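Local structure of putative transcriptional regulator (Streptomyces coelicolor, 2ZB9) at residues H150-G155 / V161-L166; D168-A173 / T195-G200; L83-T88 / A138-L143; I114-I119 / R177-D182. The protein probably binds DNA through a helix-turn-helix domain and regulates transcription, as other members of the TetR family do. All blocks are in the same frame, centred on the assembly; numbering follows the deposited sequence.

Contact 1: H150-G155 / V161-L166; sequences HARELG and VDVQVL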
loop_
_atom_site.group_PDB
_atom_site.type_symbol
_atom_site.label_atom_id
_atom_site.label_comp_id
_atom_site.label_asym_id
_atom_site.label_seq_id
_atom_site.Cartn_x
_atom_site.Cartn_y
_atom_site.Cartn_z
ATOM N N HIS A 150 -0.662 -23.674 -4.179
ATOM C CA HIS A 150 -0.954 -25.003 -3.651
ATOM C C HIS A 150 -2.466 -25.220 -3.680
ATOM O O HIS A 150 -2.938 -26.267 -4.106
ATOM C CB HIS A 150 -0.415 -25.155 -2.223
ATOM C CG HIS A 150 -0.539 -26.544 -1.675
ATOM N ND1 HIS A 150 -0.155 -27.663 -2.385
ATOM C CD2 HIS A 150 -0.991 -26.996 -0.482
ATOM C CE1 HIS A 150 -0.365 -28.742 -1.653
ATOM N NE2 HIS A 150 -0.871 -28.364 -0.494
ATOM N N ALA A 151 -3.222 -24.220 -3.241
ATOM C CA ALA A 151 -4.678 -24.315 -3.256
ATOM C C ALA A 151 -5.148 -24.486 -4.697
ATOM O O ALA A 151 -6.068 -25.255 -4.969
ATOM C CB ALA A 151 -5.293 -23.056 -2.652
ATOM N N ARG A 152 -4.511 -23.781 -5.628
ATOM C CA ARG A 152 -4.899 -23.890 -7.031
ATOM C C ARG A 152 -4.624 -25.295 -7.574
ATOM O O ARG A 152 -5.435 -25.847 -8.325
ATOM C CB ARG A 152 -4.162 -22.844 -7.873
ATOM C CG ARG A 152 -4.629 -22.776 -9.330
ATOM C CD ARG A 152 -3.915 -21.667 -10.098
ATOM N NE ARG A 152 -2.487 -21.938 -10.208
ATOM C CZ ARG A 152 -1.573 -21.039 -10.559
ATOM N NH1 ARG A 152 -1.936 -19.795 -10.847
ATOM N NH2 ARG A 152 -0.291 -21.380 -10.591
ATOM N N GLU A 153 -3.486 -25.869 -7.185
ATOM C CA GLU A 153 -3.113 -27.212 -7.628
ATOM C C GLU A 153 -4.105 -28.233 -7.083
ATOM O O GLU A 153 -4.379 -29.244 -7.732
ATOM C CB GLU A 153 -1.686 -27.557 -7.166
ATOM C CG GLU A 153 -0.617 -26.669 -7.799
ATOM C CD GLU A 153 0.781 -26.852 -7.207
ATOM O OE1 GLU A 153 1.711 -26.149 -7.672
ATOM O OE2 GLU A 153 0.956 -27.688 -6.285
ATOM N N LEU A 154 -4.651 -27.966 -5.898
ATOM C CA LEU A 154 -5.625 -28.873 -5.292
ATOM C C LEU A 154 -7.035 -28.577 -5.806
ATOM O O LEU A 154 -8.001 -29.227 -5.405
ATOM C CB LEU A 154 -5.611 -28.751 -3.764
ATOM C CG LEU A 154 -4.316 -29.077 -3.013
ATOM C CD1 LEU A 154 -4.589 -29.087 -1.509
ATOM C CD2 LEU A 154 -3.785 -30.437 -3.456
ATOM N N GLY A 155 -7.148 -27.580 -6.680
ATOM C CA GLY A 155 -8.436 -27.226 -7.253
ATOM C C GLY A 155 -9.337 -26.295 -6.457
ATOM O O GLY A 155 -10.504 -26.145 -6.801
ATOM N N VAL A 161 -6.287 -18.426 -12.554
ATOM C CA VAL A 161 -6.128 -17.258 -11.704
ATOM C C VAL A 161 -4.656 -16.997 -11.407
ATOM O O VAL A 161 -3.894 -17.913 -11.096
ATOM C CB VAL A 161 -6.916 -17.428 -10.375
ATOM C CG1 VAL A 161 -6.521 -16.353 -9.375
ATOM C CG2 VAL A 161 -8.415 -17.339 -10.652
ATOM N N ASP A 162 -4.261 -15.736 -11.534
ATOM C CA ASP A 162 -2.890 -15.318 -11.271
ATOM C C ASP A 162 -2.798 -15.043 -9.772
ATOM O O ASP A 162 -3.364 -14.061 -9.282
ATOM C CB ASP A 162 -2.585 -14.036 -12.043
ATOM C CG ASP A 162 -1.145 -13.593 -11.896
ATOM O OD1 ASP A 162 -0.459 -14.064 -10.966
ATOM O OD2 ASP A 162 -0.703 -12.753 -12.708
ATOM N N VAL A 163 -2.083 -15.897 -9.048
ATOM C CA VAL A 163 -1.957 -15.741 -7.600
ATOM C C VAL A 163 -1.259 -14.458 -7.146
ATOM O O VAL A 163 -1.529 -13.958 -6.061
ATOM C CB VAL A 163 -1.250 -16.971 -6.969
ATOM C CG1 VAL A 163 -2.094 -18.208 -7.198
ATOM C CG2 VAL A 163 0.138 -17.157 -7.565
ATOM N N GLN A 164 -0.368 -13.919 -7.966
ATOM C CA GLN A 164 0.318 -12.683 -7.599
ATOM C C GLN A 164 -0.675 -11.536 -7.469
ATOM O O GLN A 164 -0.494 -10.645 -6.640
ATOM C CB GLN A 164 1.386 -12.323 -8.632
ATOM C CG GLN A 164 2.709 -13.052 -8.432
ATOM C CD GLN A 164 3.276 -12.852 -7.041
ATOM O OE1 GLN A 164 3.025 -11.833 -6.396
ATOM N NE2 GLN A 164 4.059 -13.817 -6.575
ATOM N N VAL A 165 -1.722 -11.552 -8.290
ATOM C CA VAL A 165 -2.738 -10.507 -8.218
ATOM C C VAL A 165 -3.468 -10.639 -6.883
ATOM O O VAL A 165 -3.752 -9.645 -6.222
ATOM C CB VAL A 165 -3.777 -10.624 -9.373
ATOM C CG1 VAL A 165 -4.858 -9.529 -9.222
ATOM C CG2 VAL A 165 -3.080 -10.501 -10.727
ATOM N N LEU A 166 -3.774 -11.873 -6.491
ATOM C CA LEU A 166 -4.480 -12.115 -5.232
ATOM C C LEU A 166 -3.706 -11.520 -4.063
ATOM O O LEU A 166 -4.285 -10.930 -3.157
ATOM C CB LEU A 166 -4.673 -13.613 -4.997
ATOM C CG LEU A 166 -5.461 -14.392 -6.052
ATOM C CD1 LEU A 166 -5.552 -15.855 -5.628
ATOM C CD2 LEU A 166 -6.866 -13.796 -6.204
#

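Contact 2: D168-A173 / T195-G200; sequences DQLWGA and TNLLDG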
loop_
_atom_site.group_PDB
_atom_site.type_symbol
_atom_site.label_atom_id
_atom_site.label_comp_id
_atom_site.label_asym_id
_atom_site.label_seq_id
_atom_site.Cartn_x
_atom_site.Cartn_y
_atom_site.Cartn_z
ATOM N N ASP A 168 -2.002 -8.897 -3.859
ATOM C CA ASP A 168 -2.298 -7.474 -3.730
ATOM C C ASP A 168 -3.729 -7.201 -3.297
ATOM O O ASP A 168 -4.017 -6.144 -2.742
ATOM C CB ASP A 168 -2.024 -6.765 -5.054
ATOM C CG ASP A 168 -0.554 -6.775 -5.412
ATOM O OD1 ASP A 168 0.233 -6.103 -4.701
ATOM O OD2 ASP A 168 -0.190 -7.462 -6.390
ATOM N N GLN A 169 -4.627 -8.145 -3.554
ATOM C CA GLN A 169 -6.019 -7.954 -3.169
ATOM C C GLN A 169 -6.317 -8.416 -1.752
ATOM O O GLN A 169 -7.438 -8.265 -1.263
ATOM C CB GLN A 169 -6.942 -8.635 -4.181
ATOM C CG GLN A 169 -6.921 -7.925 -5.532
ATOM C CD GLN A 169 -7.903 -8.510 -6.519
ATOM O OE1 GLN A 169 -7.723 -9.621 -7.003
ATOM N NE2 GLN A 169 -8.954 -7.762 -6.820
ATOM N N LEU A 170 -5.309 -8.981 -1.095
ATOM C CA LEU A 170 -5.446 -9.413 0.291
ATOM C C LEU A 170 -4.529 -8.540 1.142
ATOM O O LEU A 170 -4.956 -7.536 1.697
ATOM C CB LEU A 170 -5.046 -10.881 0.472
ATOM C CG LEU A 170 -6.021 -12.017 0.159
ATOM C CD1 LEU A 170 -7.444 -11.596 0.504
ATOM C CD2 LEU A 170 -5.916 -12.395 -1.288
ATOM N N TRP A 171 -3.260 -8.924 1.225
ATOM C CA TRP A 171 -2.280 -8.175 2.006
ATOM C C TRP A 171 -2.122 -6.736 1.502
ATOM O O TRP A 171 -2.045 -5.800 2.296
ATOM C CB TRP A 171 -0.937 -8.923 1.975
ATOM C CG TRP A 171 -1.068 -10.283 2.590
ATOM C CD1 TRP A 171 -1.050 -10.581 3.924
ATOM C CD2 TRP A 171 -1.416 -11.502 1.910
ATOM N NE1 TRP A 171 -1.378 -11.899 4.118
ATOM C CE2 TRP A 171 -1.612 -12.487 2.907
ATOM C CE3 TRP A 171 -1.590 -11.849 0.565
ATOM C CZ2 TRP A 171 -1.977 -13.808 2.594
ATOM C CZ3 TRP A 171 -1.952 -13.163 0.254
ATOM C CH2 TRP A 171 -2.143 -14.124 1.269
ATOM N N GLY A 172 -2.083 -6.561 0.186
ATOM C CA GLY A 172 -1.945 -5.222 -0.364
ATOM C C GLY A 172 -3.066 -4.304 0.096
ATOM O O GLY A 172 -2.834 -3.129 0.384
ATOM N N ALA A 173 -4.283 -4.845 0.153
ATOM C CA ALA A 173 -5.465 -4.097 0.595
ATOM C C ALA A 173 -5.298 -3.656 2.044
ATOM O O ALA A 173 -5.710 -2.559 2.417
ATOM C CB ALA A 173 -6.722 -4.964 0.463
ATOM N N THR A 195 -13.746 -13.404 1.787
ATOM C CA THR A 195 -15.023 -13.843 1.231
ATOM C C THR A 195 -15.310 -13.191 -0.122
ATOM O O THR A 195 -15.810 -13.849 -1.029
ATOM C CB THR A 195 -16.205 -13.568 2.198
ATOM O OG1 THR A 195 -16.437 -12.160 2.295
ATOM C CG2 THR A 195 -15.897 -14.119 3.581
ATOM N N ASN A 196 -14.999 -11.904 -0.260
ATOM C CA ASN A 196 -15.228 -11.206 -1.526
ATOM C C ASN A 196 -14.493 -11.893 -2.660
ATOM O O ASN A 196 -15.050 -12.150 -3.724
ATOM C CB ASN A 196 -14.738 -9.759 -1.457
ATOM C CG ASN A 196 -15.622 -8.881 -0.608
ATOM O OD1 ASN A 196 -16.777 -9.210 -0.347
ATOM N ND2 ASN A 196 -15.091 -7.735 -0.192
ATOM N N LEU A 197 -13.228 -12.193 -2.409
ATOM C CA LEU A 197 -12.364 -12.823 -3.388
ATOM C C LEU A 197 -12.749 -14.260 -3.711
ATOM O O LEU A 197 -12.900 -14.624 -4.878
ATOM C CB LEU A 197 -10.933 -12.767 -2.871
ATOM C CG LEU A 197 -9.846 -12.277 -3.817
ATOM C CD1 LEU A 197 -10.366 -11.189 -4.747
ATOM C CD2 LEU A 197 -8.694 -11.774 -2.964
ATOM N N LEU A 198 -12.898 -15.075 -2.678
ATOM C CA LEU A 198 -13.250 -16.473 -2.856
ATOM C C LEU A 198 -14.656 -16.669 -3.412
ATOM O O LEU A 198 -14.854 -17.459 -4.332
ATOM C CB LEU A 198 -13.106 -17.221 -1.520
ATOM C CG LEU A 198 -11.787 -17.945 -1.184
ATOM C CD1 LEU A 198 -10.592 -17.159 -1.664
ATOM C CD2 LEU A 198 -11.714 -18.177 0.316
ATOM N N ASP A 199 -15.626 -15.938 -2.869
ATOM C CA ASP A 199 -17.013 -16.080 -3.304
ATOM C C ASP A 199 -17.457 -15.133 -4.422
ATOM O O ASP A 199 -18.473 -15.375 -5.078
ATOM C CB ASP A 199 -17.959 -15.927 -2.102
ATOM C CG ASP A 199 -17.631 -16.896 -0.962
ATOM O OD1 ASP A 199 -17.313 -18.066 -1.247
ATOM O OD2 ASP A 199 -17.701 -16.494 0.219
ATOM N N GLY A 200 -16.698 -14.067 -4.650
ATOM C CA GLY A 200 -17.077 -13.115 -5.681
ATOM C C GLY A 200 -18.084 -12.147 -5.089
ATOM O O GLY A 200 -18.717 -12.468 -4.084
#

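Contact 3: L83-T88 / A138-L143; sequences LAFPDT and AQRRAL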
loop_
_atom_site.group_PDB
_atom_site.type_symbol
_atom_site.label_atom_id
_atom_site.label_comp_id
_atom_site.label_asym_id
_atom_site.label_seq_id
_atom_site.Cartn_x
_atom_site.Cartn_y
_atom_site.Cartn_z
ATOM N N LEU A 83 3.822 -15.276 11.047
ATOM C CA LEU A 83 3.155 -15.033 9.767
ATOM C C LEU A 83 3.202 -16.203 8.791
ATOM O O LEU A 83 2.760 -16.074 7.648
ATOM C CB LEU A 83 3.729 -13.785 9.086
ATOM C CG LEU A 83 3.618 -12.467 9.858
ATOM C CD1 LEU A 83 4.139 -11.324 8.990
ATOM C CD2 LEU A 83 2.157 -12.215 10.252
ATOM N N ALA A 84 3.721 -17.340 9.240
ATOM C CA ALA A 84 3.798 -18.527 8.390
ATOM C C ALA A 84 2.396 -18.966 7.957
ATOM O O ALA A 84 1.419 -18.758 8.684
ATOM C CB ALA A 84 4.500 -19.671 9.139
ATOM N N PHE A 85 2.306 -19.596 6.788
ATOM C CA PHE A 85 1.022 -20.040 6.256
ATOM C C PHE A 85 0.583 -21.437 6.655
ATOM O O PHE A 85 1.290 -22.416 6.416
ATOM C CB PHE A 85 1.004 -19.971 4.721
ATOM C CG PHE A 85 0.855 -18.583 4.176
ATOM C CD1 PHE A 85 1.959 -17.741 4.060
ATOM C CD2 PHE A 85 -0.403 -18.093 3.832
ATOM C CE1 PHE A 85 1.812 -16.429 3.616
ATOM C CE2 PHE A 85 -0.556 -16.789 3.390
ATOM C CZ PHE A 85 0.560 -15.952 3.282
ATOM N N PRO A 86 -0.595 -21.548 7.276
ATOM C CA PRO A 86 -1.059 -22.880 7.659
ATOM C C PRO A 86 -1.347 -23.561 6.327
ATOM O O PRO A 86 -1.739 -22.895 5.370
ATOM C CB PRO A 86 -2.351 -22.593 8.424
ATOM C CG PRO A 86 -2.157 -21.203 8.943
ATOM C CD PRO A 86 -1.509 -20.507 7.775
ATOM N N ASP A 87 -1.149 -24.867 6.248
ATOM C CA ASP A 87 -1.415 -25.577 5.005
ATOM C C ASP A 87 -2.175 -26.840 5.388
ATOM O O ASP A 87 -1.642 -27.943 5.333
ATOM C CB ASP A 87 -0.098 -25.912 4.300
ATOM C CG ASP A 87 -0.287 -26.214 2.822
ATOM O OD1 ASP A 87 0.720 -26.497 2.136
ATOM O OD2 ASP A 87 -1.437 -26.168 2.342
ATOM N N THR A 88 -3.432 -26.648 5.775
ATOM C CA THR A 88 -4.305 -27.727 6.221
ATOM C C THR A 88 -5.197 -28.332 5.141
ATOM O O THR A 88 -5.864 -29.336 5.382
ATOM C CB THR A 88 -5.226 -27.226 7.341
ATOM O OG1 THR A 88 -6.202 -26.334 6.787
ATOM C CG2 THR A 88 -4.422 -26.473 8.391
ATOM N N ALA A 138 9.641 -9.321 -1.105
ATOM C CA ALA A 138 9.756 -10.349 -2.136
ATOM C C ALA A 138 9.519 -11.737 -1.555
ATOM O O ALA A 138 8.789 -12.542 -2.133
ATOM C CB ALA A 138 11.126 -10.292 -2.812
ATOM N N GLN A 139 10.138 -12.015 -0.411
ATOM C CA GLN A 139 9.983 -13.307 0.238
ATOM C C GLN A 139 8.582 -13.477 0.831
ATOM O O GLN A 139 8.034 -14.567 0.795
ATOM C CB GLN A 139 11.021 -13.475 1.350
ATOM C CG GLN A 139 12.456 -13.228 0.923
ATOM C CD GLN A 139 13.415 -13.250 2.100
ATOM O OE1 GLN A 139 13.690 -14.307 2.671
ATOM N NE2 GLN A 139 13.912 -12.076 2.483
ATOM N N ARG A 140 8.003 -12.413 1.388
ATOM C CA ARG A 140 6.656 -12.542 1.950
ATOM C C ARG A 140 5.724 -12.944 0.810
ATOM O O ARG A 140 4.913 -13.863 0.946
ATOM C CB ARG A 140 6.168 -11.221 2.561
ATOM C CG ARG A 140 6.912 -10.740 3.809
ATOM C CD ARG A 140 6.829 -11.726 4.975
ATOM N NE ARG A 140 5.554 -12.437 5.023
ATOM C CZ ARG A 140 5.365 -13.574 5.685
ATOM N NH1 ARG A 140 6.370 -14.117 6.368
ATOM N NH2 ARG A 140 4.202 -14.207 5.612
ATOM N N ARG A 141 5.858 -12.252 -0.319
ATOM C CA ARG A 141 5.046 -12.535 -1.498
ATOM C C ARG A 141 5.169 -13.966 -1.979
ATOM O O ARG A 141 4.168 -14.603 -2.296
ATOM C CB ARG A 141 5.437 -11.632 -2.657
ATOM C CG ARG A 141 4.810 -10.277 -2.627
ATOM C CD ARG A 141 4.839 -9.692 -4.022
ATOM N NE ARG A 141 4.137 -8.427 -4.048
ATOM C CZ ARG A 141 3.013 -8.204 -4.712
ATOM N NH1 ARG A 141 2.443 -9.166 -5.430
ATOM N NH2 ARG A 141 2.459 -7.007 -4.639
ATOM N N ALA A 142 6.403 -14.455 -2.065
ATOM C CA ALA A 142 6.650 -15.816 -2.528
ATOM C C ALA A 142 5.979 -16.810 -1.596
ATOM O O ALA A 142 5.432 -17.814 -2.041
ATOM C CB ALA A 142 8.160 -16.088 -2.601
ATOM N N LEU A 143 6.022 -16.521 -0.300
ATOM C CA LEU A 143 5.417 -17.381 0.716
ATOM C C LEU A 143 3.900 -17.416 0.498
ATOM O O LEU A 143 3.276 -18.472 0.533
ATOM C CB LEU A 143 5.747 -16.831 2.113
ATOM C CG LEU A 143 6.632 -17.588 3.118
ATOM C CD1 LEU A 143 7.485 -18.669 2.449
ATOM C CD2 LEU A 143 7.505 -16.568 3.848
#

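Contact 4: I114-I119 / R177-D182; sequences ILTELI and RLLIPD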
loop_
_atom_site.group_PDB
_atom_site.type_symbol
_atom_site.label_atom_id
_atom_site.label_comp_id
_atom_site.label_asym_id
_atom_site.label_seq_id
_atom_site.Cartn_x
_atom_site.Cartn_y
_atom_site.Cartn_z
ATOM N N ILE A 114 6.643 0.033 12.568
ATOM C CA ILE A 114 8.004 -0.178 12.088
ATOM C C ILE A 114 8.018 -0.375 10.572
ATOM O O ILE A 114 8.768 0.281 9.849
ATOM C CB ILE A 114 8.641 -1.427 12.762
ATOM C CG1 ILE A 114 9.089 -1.085 14.184
ATOM C CG2 ILE A 114 9.809 -1.953 11.922
ATOM C CD1 ILE A 114 9.523 -2.301 14.992
ATOM N N LEU A 115 7.174 -1.280 10.094
ATOM C CA LEU A 115 7.109 -1.582 8.668
ATOM C C LEU A 115 6.561 -0.437 7.812
ATOM O O LEU A 115 7.125 -0.120 6.763
ATOM C CB LEU A 115 6.278 -2.852 8.468
ATOM C CG LEU A 115 6.635 -3.827 7.349
ATOM C CD1 LEU A 115 8.115 -4.173 7.388
ATOM C CD2 LEU A 115 5.797 -5.081 7.518
ATOM N N THR A 116 5.470 0.188 8.252
ATOM C CA THR A 116 4.877 1.292 7.491
ATOM C C THR A 116 5.826 2.483 7.376
ATOM O O THR A 116 5.827 3.192 6.366
ATOM C CB THR A 116 3.543 1.788 8.116
ATOM O OG1 THR A 116 3.756 2.165 9.480
ATOM C CG2 THR A 116 2.484 0.705 8.055
ATOM N N GLU A 117 6.635 2.712 8.402
ATOM C CA GLU A 117 7.575 3.823 8.350
ATOM C C GLU A 117 8.739 3.505 7.428
ATOM O O GLU A 117 9.331 4.409 6.844
ATOM C CB GLU A 117 8.071 4.185 9.756
ATOM C CG GLU A 117 6.977 4.830 10.608
ATOM C CD GLU A 117 7.504 5.471 11.884
ATOM O OE1 GLU A 117 6.684 6.012 12.662
ATOM O OE2 GLU A 117 8.734 5.437 12.107
ATOM N N LEU A 118 9.071 2.224 7.290
ATOM C CA LEU A 118 10.151 1.832 6.387
ATOM C C LEU A 118 9.633 1.948 4.948
ATOM O O LEU A 118 10.361 2.351 4.038
ATOM C CB LEU A 118 10.597 0.396 6.674
ATOM C CG LEU A 118 11.488 0.220 7.907
ATOM C CD1 LEU A 118 11.681 -1.263 8.214
ATOM C CD2 LEU A 118 12.831 0.894 7.645
ATOM N N ILE A 119 8.368 1.587 4.747
ATOM C CA ILE A 119 7.756 1.689 3.429
ATOM C C ILE A 119 7.752 3.170 3.054
ATOM O O ILE A 119 8.051 3.545 1.918
ATOM C CB ILE A 119 6.302 1.168 3.451
ATOM C CG1 ILE A 119 6.301 -0.352 3.659
ATOM C CG2 ILE A 119 5.585 1.528 2.143
ATOM C CD1 ILE A 119 4.933 -0.931 3.944
ATOM N N ARG A 177 -4.930 0.249 3.519
ATOM C CA ARG A 177 -5.764 0.862 4.538
ATOM C C ARG A 177 -4.877 1.284 5.713
ATOM O O ARG A 177 -5.190 2.241 6.421
ATOM C CB ARG A 177 -6.873 -0.099 4.984
ATOM C CG ARG A 177 -7.988 0.586 5.750
ATOM C CD ARG A 177 -9.197 -0.325 6.009
ATOM N NE ARG A 177 -10.121 -0.418 4.875
ATOM C CZ ARG A 177 -11.385 -0.829 4.982
ATOM N NH1 ARG A 177 -11.865 -1.178 6.167
ATOM N NH2 ARG A 177 -12.169 -0.897 3.913
ATOM N N LEU A 178 -3.756 0.586 5.901
ATOM C CA LEU A 178 -2.826 0.929 6.979
ATOM C C LEU A 178 -2.007 2.174 6.648
ATOM O O LEU A 178 -1.818 3.029 7.509
ATOM C CB LEU A 178 -1.859 -0.221 7.270
ATOM C CG LEU A 178 -2.364 -1.411 8.080
ATOM C CD1 LEU A 178 -1.322 -2.526 8.042
ATOM C CD2 LEU A 178 -2.644 -0.978 9.511
ATOM N N LEU A 179 -1.509 2.268 5.415
ATOM C CA LEU A 179 -0.704 3.428 5.007
ATOM C C LEU A 179 -1.529 4.717 4.994
ATOM O O LEU A 179 -1.019 5.796 5.294
ATOM C CB LEU A 179 -0.080 3.212 3.619
ATOM C CG LEU A 179 1.250 2.456 3.423
ATOM C CD1 LEU A 179 2.144 2.621 4.646
ATOM C CD2 LEU A 179 0.995 1.003 3.149
ATOM N N ILE A 180 -2.799 4.605 4.624
ATOM C CA ILE A 180 -3.689 5.758 4.609
ATOM C C ILE A 180 -5.027 5.295 5.197
ATOM O O ILE A 180 -5.916 4.797 4.502
ATOM C CB ILE A 180 -3.804 6.351 3.173
ATOM C CG1 ILE A 180 -5.215 6.852 2.911
ATOM C CG2 ILE A 180 -3.308 5.353 2.145
ATOM C CD1 ILE A 180 -5.398 7.325 1.508
ATOM N N PRO A 181 -5.162 5.454 6.522
ATOM C CA PRO A 181 -6.303 5.093 7.365
ATOM C C PRO A 181 -7.624 5.848 7.262
ATOM O O PRO A 181 -8.095 6.411 8.249
ATOM C CB PRO A 181 -5.710 5.163 8.767
ATOM C CG PRO A 181 -4.791 6.323 8.658
ATOM C CD PRO A 181 -4.109 6.101 7.328
ATOM N N ASP A 182 -8.229 5.848 6.078
ATOM C CA ASP A 182 -9.526 6.494 5.893
ATOM C C ASP A 182 -10.565 5.558 6.515
ATOM O O ASP A 182 -11.629 5.989 6.958
ATOM C CB ASP A 182 -9.847 6.681 4.400
ATOM C CG ASP A 182 -9.097 7.849 3.776
ATOM O OD1 ASP A 182 -9.116 8.952 4.359
ATOM O OD2 ASP A 182 -8.498 7.672 2.696
#

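Contact 1: H150-G155 / V161-L166
Arg152 and Val161 meet across the loop connecting two consecutive helices of the C-terminal domain of this TetR-family protein. Helix 126-153 ends here, and helix 163-179 starts after a short loop. The end of the first helix is closed by a Schellman motif, with Gly155 at positive phi and its N bonded to Arg152 O. The start of the second is capped by Asp162, whose OD1 accepts from Gln164 N at 3.0 Å. The arginine spans the gap between them. Its CG lies anti to the backbone N, and the chain then bends at CG-CD (chi3 65°), which swings the guanidinium toward the loop. Arg152 NH1 donates to Val161 O at 2.7 Å. The donor sits almost in line with the carbonyl (C=O...N angle 169°), and the oxygen lies in the guanidinium plane. The N-H itself is bent away from the oxygen, at 135°. Val163 CG1 rests over one face of the group, 4.0 Å from Arg152 NH1, while Val163 also packs on Leu148 and Arg149. With an alanine here, Val161 O is likely to lose this donor, and Val163 CG1 the flat group it rests on. Arg152 NH1 and Asp162 OD1 are 5.9 Å apart, too far for a salt bridge. The grip is therefore a single charged donor on a backbone oxygen.

Contact 2: D168-A173 / T195-G200
Leu197 of helix 187-199 pushes both of its methyl groups against helix 163-179, and two neighbouring residues there receive them. The tight part is at Leu170. Leu170 CD2 and Leu197 CD2 are 3.3 Å apart, closer than a usual van der Waals contact. That exact closeness is doubtful, because both leucines have unusual torsions. Leu170 CD1 is 3.7 Å from the same Leu197 CD2, so this methyl meets both tips of the leucine fork. Gln169 CB is 3.8 Å from Leu197 CD2 as well. The other branch is less pressed. Here the side chains cross at a slant, with Leu197 CD1 3.8 Å from Gln169 OE1. The glutamine has its CG anti to the carbonyl carbon (chi1 -69°), and its chain runs on extended past Leu197. Its amide NE2 is bonded to Leu193 O of the second subunit, which helps to hold the carbon chain in place. No hydrogen bond joins the two segments. The outer side of helix 187-199 differs: Asp199 is exposed and forms a salt bridge with Arg92, and Thr195 is only partly covered. On the inner side, Leu197 also packs on Leu197 of the second subunit, and Gln169 O accepts from Gln169 NE2 of that subunit. Two helices from each chain thus come together, as in the four-helix dimer interface typical of TetR-family regulators.

Contact 3: L83-T88 / A138-L143
Arg140 reaches from helix 126-153 to Leu83 and Phe85, where helix 67-83 gives way to a loop. In the TetR fold this is where the helix coming from the DNA-binding domain joins the C-terminal domain. The arginine and Leu83 side chains cross at about a right angle. Leu83 lies over one face of the guanidinium, with Leu83 CB 3.5 Å from Arg140 NH2 and Leu83 CD1 above the centre of the group. The Phe85 ring is turned almost parallel to the guanidinium plane, 17° from it, but displaced: Phe85 CE1 is 3.8 Å from Arg140 NH2 and is met obliquely. Two bends along the arginine chain, at chi2 and chi3, bring its end back to the loop. There Arg140 NH2 donates to Leu83 O, from above the carbonyl plane (53° out of it) and away from the lone-pair directions. Gln98 NE2 gives the same oxygen a second donor. A methionine in place of Arg140 would probably leave Leu83 O with Gln98 alone of these two donors, and take from Leu83 the flat group it covers and from Phe85 CE1 its neighbour NH2. The phenylalanine also meets the Trp171 ring, with the planes at a steep angle. Across the contact it also meets Leu143: Phe85 CE1 is 4.2 Å from Leu143 CB, and Phe85 CD1 is 3.8 Å from Leu143 O.

Contact 4: I114-I119 / R177-D182
A single methyl carries this contact: Leu179 CD1 touches both Thr116 and Ile119. The backbones nonetheless come close, with the CA atoms of Thr116 and Leu179 only 6.5 Å apart. The modest bulk of Thr116 is consistent with so close an approach. Leu179 CD1 lies 3.8 Å from Thr116 CB and 3.9 Å from Thr116 CG2, and the two side chains point opposite ways as they pass. One turn further along, Ile119 CG2 reaches the same Leu179 methyl at a looser 4.4 Å. The threonine is placed by its hydroxyl. OG1 sits between the backbone N and the carbonyl carbon (chi1 56°) and bonds to Gly112 O and Arg113 O in the preceding turn of its own helix. The polar atom is therefore satisfied locally, and the carbon side of the residue meets the leucine. The contact is buried and apolar, and no hydrogen bond crosses it. Leu179 is the last residue of its helix. Ile180 then leaves helical geometry, and Pro181 sits at the centre of an inverse gamma turn. Leu179 O is held by Gln123 NE2 of the second subunit, so this helix end also belongs to the dimer contact. Around it, Ile119 packs on Tyr132 of helix 126-153, and Leu178 on Met106 of helix 91-108. The contact thus docks the end of helix 163-179 on helix 110-122.

Overall arrangement
Helix 163-179 is the common element: contact 1 holds its start, contact 2 its middle and contact 4 its end. Contact 3 is about 16 Å from contact 2, centre to centre. It uses helix 126-153, as contact 1 does. Contacts 2 and 4 are wholly buried and purely van der Waals in character. Contacts 1 and 3 each turn on an arginine that donates to a backbone oxygen beside a helix end; contact 1 is largely buried but its arginine partly exposed, and contact 3 is only partly buried. A probable hydrogen bond from Arg141 to Gln164 links contacts 1 and 3. All four adjoin the second subunit, but contact 2 lies at the meeting of equivalent residues from both chains.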